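Local structure of transcriptional repressor (3KV1) at residues E116-P121 with A137-T142; A58-Q63 with V85-G90; F192-L197 with G208-L213. The protein probably represses transcription by binding DNA, with this putative sugar-binding domain of the SorC family likely sensing a carbohydrate effector. All blocks are in the same frame, centred on the assembly; numbering follows the deposited sequence. Where two conformers were deposited one is given.

Contact 1. Residues E116-P121 with A137-T142; sequences ETLYAP and ATIKET
Leu118 and Thr142 pack against each other where the loop leaving strand 114-116 runs past helix 137-147, part of the alpha/beta, Rossmann-like layering in which helices cover a largely parallel sheet. The leucine side chain crosses that of the threonine at a slant, and its branch Leu118 CD1 does the touching, 3.8 Å from Thr142 CB. With CG anti to the backbone N (chi1 -176°), the same methyl, Leu118 CD1, also reaches one turn back along the helix, to Ile139 CG2 at 4.0 Å. A branched aliphatic chain suits this place because one methyl can serve two helical neighbours.

Ile139 turns its CG1 arm to the loop beyond Leu118: CG1 lies 3.8 Å from Ala120 CB, a methyl small enough to let the loop come close, and CD1 rests on the carbonyl oxygen of Tyr119. Tyr119, the centre of an inverse gamma turn, crosses Thr138 obliquely, ring atom CD1 nearest Thr138 CG2, while Thr117 CG2 sits over one ring face. The phenol OH is held by Asp101 of the second subunit, so this loop also belongs to the dimer interface.

A water occupies the polar part of the seam. Thr142 suits this spot because its methyl CG2 packs on Leu118 CD1 while its hydroxyl faces the water. This molecule donates to the carbonyl oxygens of Thr117 and Thr138, accepts from Tyr119 N at 2.9 Å, and lies 2.8 Å from Thr142 OG1.

Contact 2. Residues A58-Q63 with V85-G90; sequences AVAVGQ and VSAIGG
Val85 N donates to Val59 O over 2.8 Å, almost straight at 176°. Two further backbone bonds continue the ladder: Val61 N gives its hydrogen to Val85 O at 2.9 Å, and Ala87 N reaches Val61 O at 2.9 Å as the chain of 85-90 leaves the strand. Val85 thus uses both its N-H and its carbonyl on the same strand, to Val59 and Val61 on either side of Ala60, as in any parallel ladder, and its O also receives a CA-H...O contact from Ala60.

Farther along, a water donates to both Gln63 OE1 and Gly89 O, joining the two loops beyond the strand ends. Gln63 NE2 turns instead to Tyr123 and to a bound glycerol, probably from the crystallisation liquor, though it may mark a pocket.

The two strands are the parallel pair of a beta-alpha-beta unit, strand 58-61, helix 65-72 and strand 83-86, as in Rossmann-like domains; in such folds pockets commonly lie at the carboxyl ends of the strands, the end to which Gln63 belongs.

Small and beta-branched residues suit this buried sheet. On the face of Ala60 and Val85, helix 137-147 packs closely, and Ala60 CB lies 4.3 Å from Ala87 CB just past the strand. The face of Val61 and Ser86 is covered by helix 100-111. Beyond the ladder, Ile88 lies obliquely over the Gln63 chain. Ile88 CG1 is anti to the backbone N (chi1 178°), which carries CD1 out to the amide, 3.8 Å from Gln63 CD, while CG2 meets Gln63 CB at 4.1 Å.

Contact 3. Residues F192-L197 with G208-L213; sequences FDFFKL and GRVIGL
Phe192 offers one face of its ring to Leu213, whose CB sits over it 4.1 Å from the centroid and 18° off the normal, a CH-pi contact displaced toward the rim. The two side chains lie alongside and point the same way. Phe192 CG stands between its own backbone N and carbonyl carbon (chi1 52°), which sets the ring beside the 208-213 loop, with Leu213 O 3.1 Å from Phe192 CD1.

Next to Phe192 CB the loop passes at Gly212, whose CA is 4.4 Å from Phe192 CB; having no side chain, Gly212 lets the loop pass close to the phenylalanine. Val210 is the bump that fills the hollow between the Phe192 backbone and the Phe194 ring. Its branch Val210 CG1 fits against Phe192 CA at 3.9 Å, while Val210 CG2 meets the edge of the Phe194 ring in its plane, 3.9 Å from CZ. The forked valine thus serves both residues. The Phe192 and Leu213 carbonyl oxygens converge on one water between the segments.

The loop passes nearly at right angles to the start of strand 193-196, which pairs antiparallel with strand 185-189; Phe192 and Asp193 both face Ile189, making a classic beta bulge.

All three contacts are buried, but they differ in setting. Contact 2 lies nearest the middle of the chain and is ordered by regular strand pairing; contact 1, whose centre lies about 18 Å from the centre of the chain, joins a loop to a helix through methyl packing and water and borders the second subunit; contact 3 joins a strand to a loop, mainly through aromatic packing, and is touched by no other chain. Segment 85-90 connects them. Glu116 O and Ala120 O of contact 1 probably accept hydrogen bonds from Ser86 N and Gly90 N, while Ala87 and Gly89 probably bond to Leu213 and Ile211 of contact 3. Ile211 also packs on Ala120 and Pro121.

Contact 1. Residues E116-P121 with A137-T142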
loop_
_atom_site.group_PDB
_atom_site.type_symbol
_atom_site.label_atom_id
_atom_site.label_comp_id
_atom_site.label_asym_id
_atom_site.label_seq_id
_atom_site.Cartn_x
_atom_site.Cartn_y
_atom_site.Cartn_z
ATOM N N GLU A 116 4.225 5.419 4.113
ATOM C CA GLU A 116 3.334 4.644 4.977
ATOM C C GLU A 116 1.960 4.504 4.299
ATOM O O GLU A 116 1.221 5.484 4.131
ATOM C CB GLU A 116 3.232 5.297 6.361
ATOM C CG GLU A 116 4.593 5.369 7.068
ATOM C CD GLU A 116 4.592 6.026 8.456
ATOM O OE1 GLU A 116 3.514 6.295 9.028
ATOM O OE2 GLU A 116 5.705 6.266 8.980
ATOM N N THR A 117 1.641 3.280 3.889
ATOM C CA THR A 117 0.433 3.031 3.081
ATOM C C THR A 117 -0.837 2.990 3.944
ATOM O O THR A 117 -0.802 2.513 5.086
ATOM C CB THR A 117 0.599 1.697 2.308
ATOM O OG1 THR A 117 1.655 1.858 1.350
ATOM C CG2 THR A 117 -0.697 1.307 1.577
ATOM N N LEU A 118 -1.937 3.529 3.412
ATOM C CA LEU A 118 -3.244 3.327 4.037
ATOM C C LEU A 118 -3.806 2.067 3.384
ATOM O O LEU A 118 -4.052 2.079 2.171
ATOM C CB LEU A 118 -4.138 4.555 3.799
ATOM C CG LEU A 118 -5.507 4.513 4.483
ATOM C CD1 LEU A 118 -5.394 4.397 6.002
ATOM C CD2 LEU A 118 -6.268 5.791 4.107
ATOM N N TYR A 119 -3.936 0.965 4.154
ATOM C CA TYR A 119 -4.381 -0.328 3.600
ATOM C C TYR A 119 -5.897 -0.432 3.463
ATOM O O TYR A 119 -6.544 -1.261 4.133
ATOM C CB TYR A 119 -3.827 -1.506 4.449
ATOM C CG TYR A 119 -2.333 -1.564 4.346
ATOM C CD1 TYR A 119 -1.533 -1.182 5.418
ATOM C CD2 TYR A 119 -1.714 -1.937 3.155
ATOM C CE1 TYR A 119 -0.137 -1.210 5.314
ATOM C CE2 TYR A 119 -0.309 -1.950 3.039
ATOM C CZ TYR A 119 0.460 -1.582 4.124
ATOM O OH TYR A 119 1.848 -1.583 4.001
ATOM N N ALA A 120 -6.466 0.416 2.599
ATOM C CA ALA A 120 -7.885 0.417 2.331
ATOM C C ALA A 120 -8.068 1.068 0.967
ATOM O O ALA A 120 -7.240 1.892 0.549
ATOM C CB ALA A 120 -8.620 1.268 3.359
ATOM N N PRO A 121 -9.158 0.732 0.291
ATOM C CA PRO A 121 -9.394 1.432 -0.978
ATOM C C PRO A 121 -9.809 2.898 -0.744
ATOM O O PRO A 121 -10.347 3.237 0.313
ATOM C CB PRO A 121 -10.589 0.691 -1.600
ATOM C CG PRO A 121 -11.104 -0.241 -0.584
ATOM C CD PRO A 121 -10.192 -0.253 0.629
ATOM N N ALA A 137 -8.483 -1.429 13.142
ATOM C CA ALA A 137 -7.270 -0.967 13.828
ATOM C C ALA A 137 -6.112 -0.583 12.872
ATOM O O ALA A 137 -5.406 0.392 13.117
ATOM C CB ALA A 137 -6.797 -1.990 14.855
ATOM N N THR A 138 -5.921 -1.335 11.794
ATOM C CA THR A 138 -4.821 -1.058 10.881
ATOM C C THR A 138 -5.031 0.272 10.126
ATOM O O THR A 138 -4.066 1.033 9.908
ATOM C CB THR A 138 -4.660 -2.199 9.876
ATOM O OG1 THR A 138 -4.408 -3.412 10.596
ATOM C CG2 THR A 138 -3.513 -1.893 8.903
ATOM N N ILE A 139 -6.283 0.536 9.740
ATOM C CA ILE A 139 -6.659 1.764 9.040
ATOM C C ILE A 139 -6.595 2.941 10.015
ATOM O O ILE A 139 -6.042 3.988 9.683
ATOM C CB ILE A 139 -8.061 1.661 8.388
ATOM C CG1 ILE A 139 -7.988 0.880 7.080
ATOM C CG2 ILE A 139 -8.612 3.048 8.019
ATOM C CD1 ILE A 139 -7.761 -0.500 7.192
ATOM N N LYS A 140 -7.070 2.739 11.245
ATOM C CA LYS A 140 -7.092 3.822 12.225
ATOM C C LYS A 140 -5.675 4.253 12.569
ATOM O O LYS A 140 -5.422 5.439 12.784
ATOM C CB LYS A 140 -7.832 3.400 13.519
ATOM C CG LYS A 140 -9.324 3.490 13.408
ATOM C CD LYS A 140 -10.059 2.883 14.607
ATOM C CE LYS A 140 -9.530 3.406 15.922
ATOM N NZ LYS A 140 -10.131 2.658 17.080
ATOM N N GLU A 141 -4.743 3.308 12.593
ATOM C CA GLU A 141 -3.386 3.646 12.985
ATOM C C GLU A 141 -2.761 4.569 11.947
ATOM O O GLU A 141 -2.133 5.562 12.301
ATOM C CB GLU A 141 -2.482 2.424 13.195
ATOM C CG GLU A 141 -1.146 2.818 13.799
ATOM C CD GLU A 141 -0.226 1.630 14.041
ATOM O OE1 GLU A 141 -0.699 0.590 14.560
ATOM O OE2 GLU A 141 0.981 1.742 13.721
ATOM N N THR A 142 -2.946 4.257 10.665
ATOM C CA THR A 142 -2.333 5.077 9.628
ATOM C C THR A 142 -3.007 6.442 9.577
ATOM O O THR A 142 -2.340 7.464 9.406
ATOM C CB THR A 142 -2.375 4.384 8.243
ATOM O OG1 THR A 142 -1.621 3.167 8.329
ATOM C CG2 THR A 142 -1.735 5.272 7.173
HETATM O O HOH W 1 -3.245 1.391 6.932
HETATM O O HOH W 2 1.058 1.782 6.965
#

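Contact 2. Residues A58-Q63 with V85-G90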
loop_
_atom_site.group_PDB
_atom_site.type_symbol
_atom_site.label_atom_id
_atom_site.label_comp_id
_atom_site.label_asym_id
_atom_site.label_seq_id
_atom_site.Cartn_x
_atom_site.Cartn_y
_atom_site.Cartn_z
ATOM N N ALA A 58 6.672 14.372 9.105
ATOM C CA ALA A 58 5.801 13.612 8.221
ATOM C C ALA A 58 4.928 14.532 7.392
ATOM O O ALA A 58 4.600 15.655 7.814
ATOM C CB ALA A 58 4.925 12.704 9.048
ATOM N N VAL A 59 4.518 14.023 6.235
ATOM C CA VAL A 59 3.594 14.732 5.328
ATOM C C VAL A 59 2.382 13.829 5.058
ATOM O O VAL A 59 2.563 12.639 4.679
ATOM C CB VAL A 59 4.284 15.071 3.949
ATOM C CG1 VAL A 59 3.345 15.922 3.097
ATOM C CG2 VAL A 59 5.661 15.770 4.164
ATOM N N ALA A 60 1.161 14.336 5.302
ATOM C CA ALA A 60 -0.069 13.638 4.927
ATOM C C ALA A 60 -0.304 13.975 3.470
ATOM O O ALA A 60 -0.476 15.150 3.178
ATOM C CB ALA A 60 -1.245 14.149 5.745
ATOM N N VAL A 61 -0.418 12.964 2.602
ATOM C CA VAL A 61 -0.366 13.196 1.159
ATOM C C VAL A 61 -1.703 12.808 0.504
ATOM O O VAL A 61 -2.212 11.711 0.732
ATOM C CB VAL A 61 0.780 12.360 0.556
ATOM C CG1 VAL A 61 0.786 12.443 -0.988
ATOM C CG2 VAL A 61 2.171 12.808 1.133
ATOM N N GLY A 62 -2.290 13.726 -0.271
ATOM C CA GLY A 62 -3.527 13.414 -0.990
ATOM C C GLY A 62 -3.242 12.885 -2.386
ATOM O O GLY A 62 -2.125 12.501 -2.705
ATOM N N GLN A 63 -4.264 12.830 -3.237
ATOM C CA GLN A 63 -4.085 12.113 -4.490
ATOM C C GLN A 63 -4.149 13.081 -5.657
ATOM O O GLN A 63 -4.424 14.269 -5.479
ATOM C CB GLN A 63 -5.158 11.039 -4.665
ATOM C CG GLN A 63 -6.581 11.547 -4.673
ATOM C CD GLN A 63 -7.593 10.441 -4.971
ATOM O OE1 GLN A 63 -7.340 9.245 -4.766
ATOM N NE2 GLN A 63 -8.777 10.849 -5.423
ATOM N N VAL A 85 2.886 9.865 4.342
ATOM C CA VAL A 85 1.782 9.025 4.797
ATOM C C VAL A 85 0.556 9.262 3.932
ATOM O O VAL A 85 0.125 10.418 3.766
ATOM C CB VAL A 85 1.393 9.352 6.255
ATOM C CG1 VAL A 85 0.376 8.330 6.751
ATOM C CG2 VAL A 85 2.645 9.364 7.161
ATOM N N SER A 86 -0.015 8.193 3.368
ATOM C CA SER A 86 -1.234 8.364 2.550
ATOM C C SER A 86 -2.389 8.865 3.375
ATOM O O SER A 86 -2.674 8.317 4.454
ATOM C CB SER A 86 -1.632 7.017 1.942
ATOM O OG SER A 86 -0.655 6.597 1.022
ATOM N N ALA A 87 -3.085 9.891 2.874
ATOM C CA ALA A 87 -4.228 10.460 3.579
ATOM C C ALA A 87 -5.534 9.979 2.994
ATOM O O ALA A 87 -6.599 10.411 3.422
ATOM C CB ALA A 87 -4.203 12.009 3.508
ATOM N N ILE A 88 -5.446 9.113 1.997
ATOM C CA ILE A 88 -6.629 8.600 1.314
ATOM C C ILE A 88 -6.227 7.222 0.805
ATOM O O ILE A 88 -5.041 6.970 0.588
ATOM C CB ILE A 88 -7.126 9.554 0.197
ATOM C CG1 ILE A 88 -8.333 8.946 -0.510
ATOM C CG2 ILE A 88 -5.994 9.825 -0.839
ATOM C CD1 ILE A 88 -9.078 9.936 -1.473
ATOM N N GLY A 89 -7.191 6.319 0.684
ATOM C CA GLY A 89 -6.922 4.930 0.293
ATOM C C GLY A 89 -6.497 4.784 -1.161
ATOM O O GLY A 89 -6.412 5.775 -1.916
ATOM N N GLY A 90 -6.273 3.543 -1.586
ATOM C CA GLY A 90 -5.749 3.292 -2.917
ATOM C C GLY A 90 -6.791 3.057 -3.983
ATOM O O GLY A 90 -7.921 2.724 -3.709
HETATM O O HOH W 3 -5.394 7.690 -3.595
#

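Contact 3. Residues F192-L197 with G208-L213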
loop_
_atom_site.group_PDB
_atom_site.type_symbol
_atom_site.label_atom_id
_atom_site.label_comp_id
_atom_site.label_asym_id
_atom_site.label_seq_id
_atom_site.Cartn_x
_atom_site.Cartn_y
_atom_site.Cartn_z
ATOM N N PHE A 192 -10.307 13.740 -0.514
ATOM C CA PHE A 192 -10.966 13.067 0.610
ATOM C C PHE A 192 -12.044 13.852 1.331
ATOM O O PHE A 192 -12.757 13.283 2.173
ATOM C CB PHE A 192 -9.929 12.531 1.615
ATOM C CG PHE A 192 -8.911 13.565 2.076
ATOM C CD1 PHE A 192 -9.274 14.579 2.963
ATOM C CD2 PHE A 192 -7.589 13.491 1.639
ATOM C CE1 PHE A 192 -8.322 15.527 3.387
ATOM C CE2 PHE A 192 -6.621 14.404 2.079
ATOM C CZ PHE A 192 -7.002 15.427 2.953
ATOM N N ASP A 193 -12.151 15.157 1.068
ATOM C CA ASP A 193 -13.265 15.918 1.649
ATOM C C ASP A 193 -13.701 17.041 0.710
ATOM O O ASP A 193 -12.980 17.423 -0.206
ATOM C CB ASP A 193 -12.967 16.457 3.065
ATOM C CG ASP A 193 -14.222 16.473 3.983
ATOM O OD1 ASP A 193 -15.351 16.370 3.459
ATOM O OD2 ASP A 193 -14.085 16.566 5.236
ATOM N N PHE A 194 -14.903 17.529 0.945
ATOM C CA PHE A 194 -15.619 18.328 -0.047
ATOM C C PHE A 194 -16.183 19.561 0.646
ATOM O O PHE A 194 -16.541 19.508 1.834
ATOM C CB PHE A 194 -16.750 17.447 -0.616
ATOM C CG PHE A 194 -16.244 16.122 -1.123
ATOM C CD1 PHE A 194 -15.674 16.034 -2.382
ATOM C CD2 PHE A 194 -16.254 14.993 -0.309
ATOM C CE1 PHE A 194 -15.129 14.822 -2.847
ATOM C CE2 PHE A 194 -15.702 13.770 -0.743
ATOM C CZ PHE A 194 -15.146 13.679 -2.013
ATOM N N PHE A 195 -16.276 20.665 -0.080
ATOM C CA PHE A 195 -16.733 21.909 0.532
ATOM C C PHE A 195 -17.658 22.718 -0.382
ATOM O O PHE A 195 -17.689 22.510 -1.607
ATOM C CB PHE A 195 -15.517 22.752 0.879
ATOM C CG PHE A 195 -14.546 22.894 -0.256
ATOM C CD1 PHE A 195 -13.460 22.013 -0.382
ATOM C CD2 PHE A 195 -14.726 23.887 -1.219
ATOM C CE1 PHE A 195 -12.572 22.122 -1.430
ATOM C CE2 PHE A 195 -13.834 24.004 -2.281
ATOM C CZ PHE A 195 -12.738 23.112 -2.389
ATOM N N LYS A 196 -18.366 23.684 0.211
ATOM C CA LYS A 196 -19.232 24.587 -0.529
ATOM C C LYS A 196 -18.477 25.862 -0.843
ATOM O O LYS A 196 -17.348 26.081 -0.366
ATOM C CB LYS A 196 -20.484 24.913 0.293
ATOM C CG LYS A 196 -21.155 23.683 0.831
ATOM C CD LYS A 196 -22.531 23.985 1.408
ATOM C CE LYS A 196 -22.534 25.283 2.199
ATOM N NZ LYS A 196 -23.904 25.655 2.697
ATOM N N LEU A 197 -19.085 26.701 -1.662
ATOM C CA LEU A 197 -18.400 27.929 -2.063
ATOM C C LEU A 197 -18.119 28.855 -0.876
ATOM O O LEU A 197 -17.121 29.588 -0.886
ATOM C CB LEU A 197 -19.168 28.646 -3.176
ATOM C CG LEU A 197 -18.566 29.961 -3.688
ATOM C CD1 LEU A 197 -17.177 29.793 -4.269
ATOM C CD2 LEU A 197 -19.532 30.571 -4.725
ATOM N N GLY A 208 -19.415 9.893 2.190
ATOM C CA GLY A 208 -19.721 8.539 2.641
ATOM C C GLY A 208 -19.115 7.457 1.746
ATOM O O GLY A 208 -19.189 6.270 2.053
ATOM N N ARG A 209 -18.557 7.861 0.604
ATOM C CA ARG A 209 -17.972 6.904 -0.325
ATOM C C ARG A 209 -16.444 6.960 -0.347
ATOM O O ARG A 209 -15.846 6.344 -1.203
ATOM C CB ARG A 209 -18.457 7.175 -1.775
ATOM C CG ARG A 209 -19.965 7.235 -1.937
ATOM C CD ARG A 209 -20.695 5.951 -1.512
ATOM N NE ARG A 209 -22.088 6.312 -1.265
ATOM C CZ ARG A 209 -23.067 6.253 -2.162
ATOM N NH1 ARG A 209 -22.858 5.781 -3.391
ATOM N NH2 ARG A 209 -24.269 6.672 -1.817
ATOM N N VAL A 210 -15.826 7.715 0.568
ATOM C CA VAL A 210 -14.373 7.923 0.542
ATOM C C VAL A 210 -13.740 7.512 1.865
ATOM O O VAL A 210 -14.284 7.793 2.927
ATOM C CB VAL A 210 -13.983 9.409 0.296
ATOM C CG1 VAL A 210 -12.469 9.541 0.091
ATOM C CG2 VAL A 210 -14.716 9.958 -0.900
ATOM N N ILE A 211 -12.579 6.850 1.800
ATOM C CA ILE A 211 -11.855 6.494 2.989
ATOM C C ILE A 211 -10.589 7.323 3.074
ATOM O O ILE A 211 -9.711 7.212 2.220
ATOM C CB ILE A 211 -11.472 5.006 2.971
ATOM C CG1 ILE A 211 -12.767 4.182 3.110
ATOM C CG2 ILE A 211 -10.556 4.715 4.143
ATOM C CD1 ILE A 211 -12.573 2.731 2.964
ATOM N N GLY A 212 -10.505 8.179 4.079
ATOM C CA GLY A 212 -9.316 9.015 4.212
ATOM C C GLY A 212 -9.548 10.024 5.312
ATOM O O GLY A 212 -10.512 9.877 6.077
ATOM N N LEU A 213 -8.668 11.021 5.408
ATOM C CA LEU A 213 -8.863 12.140 6.347
ATOM C C LEU A 213 -10.096 12.995 6.057
ATOM O O LEU A 213 -10.745 12.853 5.019
ATOM C CB LEU A 213 -7.637 13.055 6.345
ATOM C CG LEU A 213 -6.311 12.471 6.863
ATOM C CD1 LEU A 213 -5.303 13.601 6.849
ATOM C CD2 LEU A 213 -6.463 11.884 8.274
HETATM O O HOH W 4 -13.130 11.812 4.236
#